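Local structure of DNA polymerase II large subunit (Pyrococcus horikoshii, 7OEC) at residues 71-85 with 134-148. The protein is an intein from the DNA polymerase II large subunit and probably excises itself from that precursor by protein splicing. The protein carries 2 engineered substitutions. Numbering follows the deposited sequence.
Sequences IKAPATDHLIRFELE and AVKKIEFIEPPEDFV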
loop_
_atom_site.group_PDB
_atom_site.type_symbol
_atom_site.label_atom_id
_atom_site.label_comp_id
_atom_site.label_asym_id
_atom_site.label_seq_id
_atom_site.Cartn_x
_atom_site.Cartn_y
_atom_site.Cartn_z
ATOM N N ILE A 71 3.475 8.617 -7.969
ATOM C CA ILE A 71 4.582 9.474 -7.584
ATOM C C ILE A 71 5.829 8.624 -7.416
ATOM O O ILE A 71 5.776 7.537 -6.836
ATOM C CB ILE A 71 4.271 10.239 -6.280
ATOM C CG1 ILE A 71 2.986 11.036 -6.457
ATOM C CG2 ILE A 71 5.521 11.098 -5.861
ATOM C CD1 ILE A 71 2.421 11.552 -5.172
ATOM N N LYS A 72 6.953 9.136 -7.895
ATOM C CA LYS A 72 8.264 8.538 -7.705
ATOM C C LYS A 72 9.137 9.604 -7.053
ATOM O O LYS A 72 9.222 10.730 -7.549
ATOM C CB LYS A 72 8.826 8.125 -9.056
ATOM C CG LYS A 72 10.253 7.573 -9.013
ATOM C CD LYS A 72 10.692 7.212 -10.415
ATOM C CE LYS A 72 12.168 7.002 -10.569
ATOM N NZ LYS A 72 12.513 6.687 -11.991
ATOM N N ALA A 73 9.728 9.268 -5.917
ATOM C CA ALA A 73 10.494 10.218 -5.136
ATOM C C ALA A 73 11.829 9.620 -4.729
ATOM O O ALA A 73 11.952 8.399 -4.570
ATOM C CB ALA A 73 9.739 10.553 -3.852
ATOM N N PRO A 74 12.846 10.455 -4.539
ATOM C CA PRO A 74 14.119 9.922 -4.075
ATOM C C PRO A 74 13.960 9.316 -2.700
ATOM O O PRO A 74 13.226 9.817 -1.849
ATOM C CB PRO A 74 15.030 11.149 -4.034
ATOM C CG PRO A 74 14.169 12.267 -4.082
ATOM C CD PRO A 74 12.936 11.908 -4.752
ATOM N N ALA A 75 14.660 8.222 -2.495
ATOM C CA ALA A 75 14.640 7.543 -1.218
ATOM C C ALA A 75 15.482 8.335 -0.218
ATOM O O ALA A 75 16.597 8.752 -0.526
ATOM C CB ALA A 75 15.200 6.134 -1.424
ATOM N N THR A 76 14.940 8.575 0.962
ATOM C CA THR A 76 15.691 9.212 2.029
ATOM C C THR A 76 15.683 8.320 3.254
ATOM O O THR A 76 16.739 7.916 3.764
ATOM C CB THR A 76 15.044 10.597 2.277
ATOM O OG1 THR A 76 13.690 10.433 2.710
ATOM C CG2 THR A 76 15.010 11.439 0.963
ATOM N N ASP A 77 14.529 7.888 3.680
ATOM C CA ASP A 77 14.536 7.319 5.007
ATOM C C ASP A 77 14.635 5.801 4.935
ATOM O O ASP A 77 14.655 5.177 3.871
ATOM C CB ASP A 77 13.411 7.907 5.881
ATOM C CG ASP A 77 12.033 7.617 5.346
ATOM O OD1 ASP A 77 11.734 6.397 5.301
ATOM O OD2 ASP A 77 11.256 8.573 5.034
ATOM N N HIS A 78 14.869 5.226 6.096
ATOM C CA HIS A 78 14.871 3.798 6.206
ATOM C C HIS A 78 13.481 3.292 5.899
ATOM O O HIS A 78 12.473 4.012 5.928
ATOM C CB HIS A 78 15.182 3.394 7.636
ATOM C CG HIS A 78 16.614 3.553 8.012
ATOM N ND1 HIS A 78 17.343 4.688 7.727
ATOM C CD2 HIS A 78 17.466 2.700 8.628
ATOM C CE1 HIS A 78 18.586 4.524 8.143
ATOM N NE2 HIS A 78 18.673 3.347 8.740
ATOM N N LEU A 79 13.434 2.041 5.595
ATOM C CA LEU A 79 12.151 1.401 5.525
ATOM C C LEU A 79 11.971 0.561 6.771
ATOM O O LEU A 79 12.921 0.229 7.483
ATOM C CB LEU A 79 12.092 0.507 4.301
ATOM C CG LEU A 79 12.315 1.123 2.929
ATOM C CD1 LEU A 79 12.392 -0.006 1.864
ATOM C CD2 LEU A 79 11.242 2.041 2.573
ATOM N N ILE A 80 10.721 0.211 7.017
ATOM C CA ILE A 80 10.348 -0.777 8.012
ATOM C C ILE A 80 9.684 -1.938 7.287
ATOM O O ILE A 80 8.806 -1.731 6.440
ATOM C CB ILE A 80 9.426 -0.156 9.078
ATOM C CG1 ILE A 80 10.177 0.990 9.787
ATOM C CG2 ILE A 80 8.990 -1.202 10.090
ATOM C CD1 ILE A 80 9.350 1.647 10.789
ATOM N N ARG A 81 10.107 -3.145 7.613
ATOM C CA ARG A 81 9.517 -4.356 7.080
ATOM C C ARG A 81 8.749 -5.060 8.185
ATOM O O ARG A 81 9.269 -5.279 9.286
ATOM C CB ARG A 81 10.607 -5.275 6.539
ATOM C CG ARG A 81 10.091 -6.593 5.965
ATOM C CD ARG A 81 11.271 -7.394 5.485
ATOM N NE ARG A 81 10.918 -8.762 5.166
ATOM C CZ ARG A 81 10.378 -9.155 4.024
ATOM N NH1 ARG A 81 10.098 -8.266 3.056
ATOM N NH2 ARG A 81 10.167 -10.464 3.859
ATOM N N PHE A 82 7.514 -5.398 7.885
ATOM C CA PHE A 82 6.639 -6.152 8.757
ATOM C C PHE A 82 6.498 -7.554 8.204
ATOM O O PHE A 82 6.095 -7.730 7.047
ATOM C CB PHE A 82 5.275 -5.479 8.776
ATOM C CG PHE A 82 5.332 -4.077 9.258
ATOM C CD1 PHE A 82 5.463 -3.812 10.607
ATOM C CD2 PHE A 82 5.304 -3.036 8.364
ATOM C CE1 PHE A 82 5.568 -2.548 11.068
ATOM C CE2 PHE A 82 5.336 -1.716 8.814
ATOM C CZ PHE A 82 5.473 -1.467 10.181
ATOM N N GLU A 83 6.824 -8.536 9.024
ATOM C CA GLU A 83 6.632 -9.934 8.702
ATOM C C GLU A 83 5.453 -10.379 9.520
ATOM O O GLU A 83 5.448 -10.200 10.747
ATOM C CB GLU A 83 7.876 -10.749 9.070
ATOM C CG GLU A 83 9.079 -10.128 8.328
ATOM C CD GLU A 83 10.403 -10.809 8.581
ATOM O OE1 GLU A 83 10.405 -11.768 9.387
ATOM O OE2 GLU A 83 11.425 -10.398 7.955
ATOM N N LEU A 84 4.512 -11.013 8.854
ATOM C CA LEU A 84 3.247 -11.391 9.430
ATOM C C LEU A 84 3.138 -12.893 9.664
ATOM O O LEU A 84 3.792 -13.731 9.020
ATOM C CB LEU A 84 2.125 -10.934 8.496
ATOM C CG LEU A 84 2.228 -9.441 8.056
ATOM C CD1 LEU A 84 1.001 -9.025 7.258
ATOM C CD2 LEU A 84 2.365 -8.527 9.247
ATOM N N GLU A 85 2.250 -13.210 10.599
ATOM C CA GLU A 85 1.809 -14.572 10.781
ATOM C C GLU A 85 1.337 -15.076 9.424
ATOM O O GLU A 85 0.661 -14.373 8.662
ATOM C CB GLU A 85 0.675 -14.555 11.816
ATOM C CG GLU A 85 0.076 -15.832 12.173
ATOM C CD GLU A 85 -1.162 -15.681 13.081
ATOM O OE1 GLU A 85 -1.687 -14.534 13.347
ATOM O OE2 GLU A 85 -1.603 -16.744 13.567
ATOM N N ALA A 134 -1.304 -11.612 12.829
ATOM C CA ALA A 134 -0.478 -10.814 13.719
ATOM C C ALA A 134 0.873 -10.438 13.095
ATOM O O ALA A 134 1.457 -11.187 12.308
ATOM C CB ALA A 134 -0.243 -11.602 15.005
ATOM N N VAL A 135 1.378 -9.258 13.465
ATOM C CA VAL A 135 2.760 -8.894 13.167
ATOM C C VAL A 135 3.667 -9.766 14.020
ATOM O O VAL A 135 3.575 -9.757 15.255
ATOM C CB VAL A 135 3.028 -7.407 13.440
ATOM C CG1 VAL A 135 4.483 -7.057 13.187
ATOM C CG2 VAL A 135 2.147 -6.519 12.562
ATOM N N LYS A 136 4.575 -10.486 13.363
ATOM C CA LYS A 136 5.464 -11.424 14.036
ATOM C C LYS A 136 6.860 -10.849 14.221
ATOM O O LYS A 136 7.498 -11.068 15.263
ATOM C CB LYS A 136 5.519 -12.755 13.259
ATOM C CG LYS A 136 6.400 -13.836 13.924
ATOM C CD LYS A 136 6.387 -15.176 13.160
ATOM C CE LYS A 136 6.945 -15.017 11.723
ATOM N NZ LYS A 136 8.319 -14.345 11.608
ATOM N N LYS A 137 7.301 -10.030 13.270
ATOM C CA LYS A 137 8.641 -9.474 13.351
ATOM C C LYS A 137 8.677 -8.149 12.623
ATOM O O LYS A 137 8.027 -7.989 11.596
ATOM C CB LYS A 137 9.685 -10.395 12.720
ATOM C CG LYS A 137 11.093 -9.948 13.036
ATOM C CD LYS A 137 12.125 -10.902 12.431
ATOM C CE LYS A 137 13.571 -10.498 12.793
ATOM N NZ LYS A 137 14.014 -10.999 14.157
ATOM N N ILE A 138 9.448 -7.213 13.142
ATOM C CA ILE A 138 9.610 -5.900 12.545
ATOM C C ILE A 138 11.097 -5.648 12.377
ATOM O O ILE A 138 11.884 -5.877 13.305
ATOM C CB ILE A 138 8.978 -4.814 13.420
ATOM C CG1 ILE A 138 7.521 -5.177 13.644
ATOM C CG2 ILE A 138 9.111 -3.436 12.739
ATOM C CD1 ILE A 138 6.807 -4.164 14.496
ATOM N N GLU A 139 11.483 -5.216 11.176
ATOM C CA GLU A 139 12.871 -4.938 10.848
ATOM C C GLU A 139 13.039 -3.539 10.290
ATOM O O GLU A 139 12.222 -3.090 9.491
ATOM C CB GLU A 139 13.390 -5.842 9.717
ATOM C CG GLU A 139 13.256 -7.319 9.983
ATOM C CD GLU A 139 14.010 -8.127 8.992
ATOM O OE1 GLU A 139 13.907 -7.859 7.787
ATOM O OE2 GLU A 139 14.733 -9.017 9.428
ATOM N N PHE A 140 14.115 -2.887 10.645
ATOM C CA PHE A 140 14.483 -1.612 10.045
ATOM C C PHE A 140 15.465 -1.930 8.935
ATOM O O PHE A 140 16.403 -2.720 9.127
ATOM C CB PHE A 140 15.174 -0.697 11.043
ATOM C CG PHE A 140 14.247 0.105 11.871
ATOM C CD1 PHE A 140 13.976 -0.265 13.182
ATOM C CD2 PHE A 140 13.669 1.247 11.376
ATOM C CE1 PHE A 140 13.112 0.478 13.965
ATOM C CE2 PHE A 140 12.820 1.993 12.167
ATOM C CZ PHE A 140 12.545 1.597 13.459
ATOM N N ILE A 141 15.241 -1.345 7.755
ATOM C CA ILE A 141 15.995 -1.690 6.555
ATOM C C ILE A 141 16.606 -0.425 5.980
ATOM O O ILE A 141 15.909 0.579 5.823
ATOM C CB ILE A 141 15.088 -2.413 5.544
ATOM C CG1 ILE A 141 14.681 -3.740 6.209
ATOM C CG2 ILE A 141 15.773 -2.562 4.177
ATOM C CD1 ILE A 141 13.800 -4.485 5.375
ATOM N N GLU A 142 17.906 -0.460 5.684
ATOM C CA GLU A 142 18.559 0.696 5.082
ATOM C C GLU A 142 17.965 0.874 3.692
ATOM O O GLU A 142 17.649 -0.134 3.055
ATOM C CB GLU A 142 20.055 0.413 4.963
ATOM C CG GLU A 142 20.835 0.562 6.275
ATOM C CD GLU A 142 21.229 1.987 6.576
ATOM O OE1 GLU A 142 20.918 2.895 5.772
ATOM O OE2 GLU A 142 21.858 2.213 7.630
ATOM N N PRO A 143 17.737 2.102 3.221
ATOM C CA PRO A 143 17.083 2.248 1.932
ATOM C C PRO A 143 17.883 1.515 0.873
ATOM O O PRO A 143 19.087 1.754 0.729
ATOM C CB PRO A 143 17.067 3.765 1.682
ATOM C CG PRO A 143 18.194 4.303 2.617
ATOM C CD PRO A 143 18.070 3.416 3.816
ATOM N N PRO A 144 17.258 0.616 0.118
ATOM C CA PRO A 144 17.992 -0.261 -0.823
ATOM C C PRO A 144 17.932 0.085 -2.315
ATOM O O PRO A 144 18.527 -0.645 -3.143
ATOM C CB PRO A 144 17.255 -1.575 -0.593
ATOM C CG PRO A 144 15.852 -1.137 -0.372
ATOM C CD PRO A 144 15.934 0.076 0.462
ATOM N N GLU A 145 17.215 1.144 -2.675
ATOM C CA GLU A 145 17.048 1.595 -4.041
ATOM C C GLU A 145 17.023 3.102 -3.973
ATOM O O GLU A 145 16.728 3.673 -2.921
ATOM C CB GLU A 145 15.684 1.157 -4.585
ATOM C CG GLU A 145 15.494 -0.329 -4.609
ATOM C CD GLU A 145 16.311 -0.969 -5.680
ATOM O OE1 GLU A 145 16.352 -2.225 -5.644
ATOM O OE2 GLU A 145 16.896 -0.214 -6.524
ATOM N N ASP A 146 17.263 3.731 -5.122
ATOM C CA ASP A 146 17.351 5.179 -5.176
ATOM C C ASP A 146 16.002 5.880 -5.123
ATOM O O ASP A 146 15.964 7.059 -4.767
ATOM C CB ASP A 146 18.062 5.603 -6.455
ATOM C CG ASP A 146 19.575 5.578 -6.331
ATOM O OD1 ASP A 146 20.091 5.739 -5.202
ATOM O OD2 ASP A 146 20.242 5.421 -7.386
ATOM N N PHE A 147 14.909 5.199 -5.454
ATOM C CA PHE A 147 13.588 5.801 -5.518
ATOM C C PHE A 147 12.565 4.938 -4.808
ATOM O O PHE A 147 12.688 3.712 -4.744
ATOM C CB PHE A 147 13.140 5.974 -6.957
ATOM C CG PHE A 147 13.982 6.937 -7.705
ATOM C CD1 PHE A 147 13.787 8.297 -7.541
ATOM C CD2 PHE A 147 15.044 6.528 -8.488
ATOM C CE1 PHE A 147 14.637 9.202 -8.146
ATOM C CE2 PHE A 147 15.869 7.469 -9.100
ATOM C CZ PHE A 147 15.666 8.768 -8.923
ATOM N N VAL A 148 11.534 5.604 -4.294
ATOM C CA VAL A 148 10.377 4.963 -3.684
ATOM C C VAL A 148 9.138 5.551 -4.363
ATOM O O VAL A 148 9.211 6.552 -5.076
ATOM C CB VAL A 148 10.351 5.176 -2.156
ATOM C CG1 VAL A 148 11.430 4.335 -1.535
ATOM C CG2 VAL A 148 10.484 6.633 -1.778
#
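Two antiparallel ladders in separate sheets, linked by paired loops, make this contact, consistent with the all-beta HINT fold of inteins; Leu79 pairs with Ile141 in one and Ala73 with Val148 in the other. In the longer ladder, Arg81 N donates a hydrogen bond to Glu139 O at 2.8 Å. Its far end holds a classic beta bulge: Lys136 N and Lys137 N both donate to Glu83 O. Glu83 OE2 takes the Arg81 NE hydrogen bond at the guanidinium edge, and Glu83 OE1 makes a long salt bridge to Lys136 NZ at 4.0 Å. On the face carrying Ile80, Phe82, Ile138 and Phe140, Ile80 CG2 packs tightly against Ile138 CG2 at 3.5 Å. In the short ladder, Lys72 lies over one face of the Phe147 ring. Lys72 CG is anti to the backbone N (chi1 176°), and the extended chain puts NZ of Lys72 4.5 Å from the ring centroid, a cation-pi contact. In the loops, Pro143 CD sits over one face of the His78 ring, toward its rim. The Glu142 carboxylate lies alongside, its OE2 3.6 Å from His78 NE2. With an alanine here, Pro143 would probably lose its ring neighbour and the carboxylate turn more freely. Strand 89-93 flanks strand 79-84, strand 119-123 borders strand 130-141, and strand 40-43 pairs with strand 61-74.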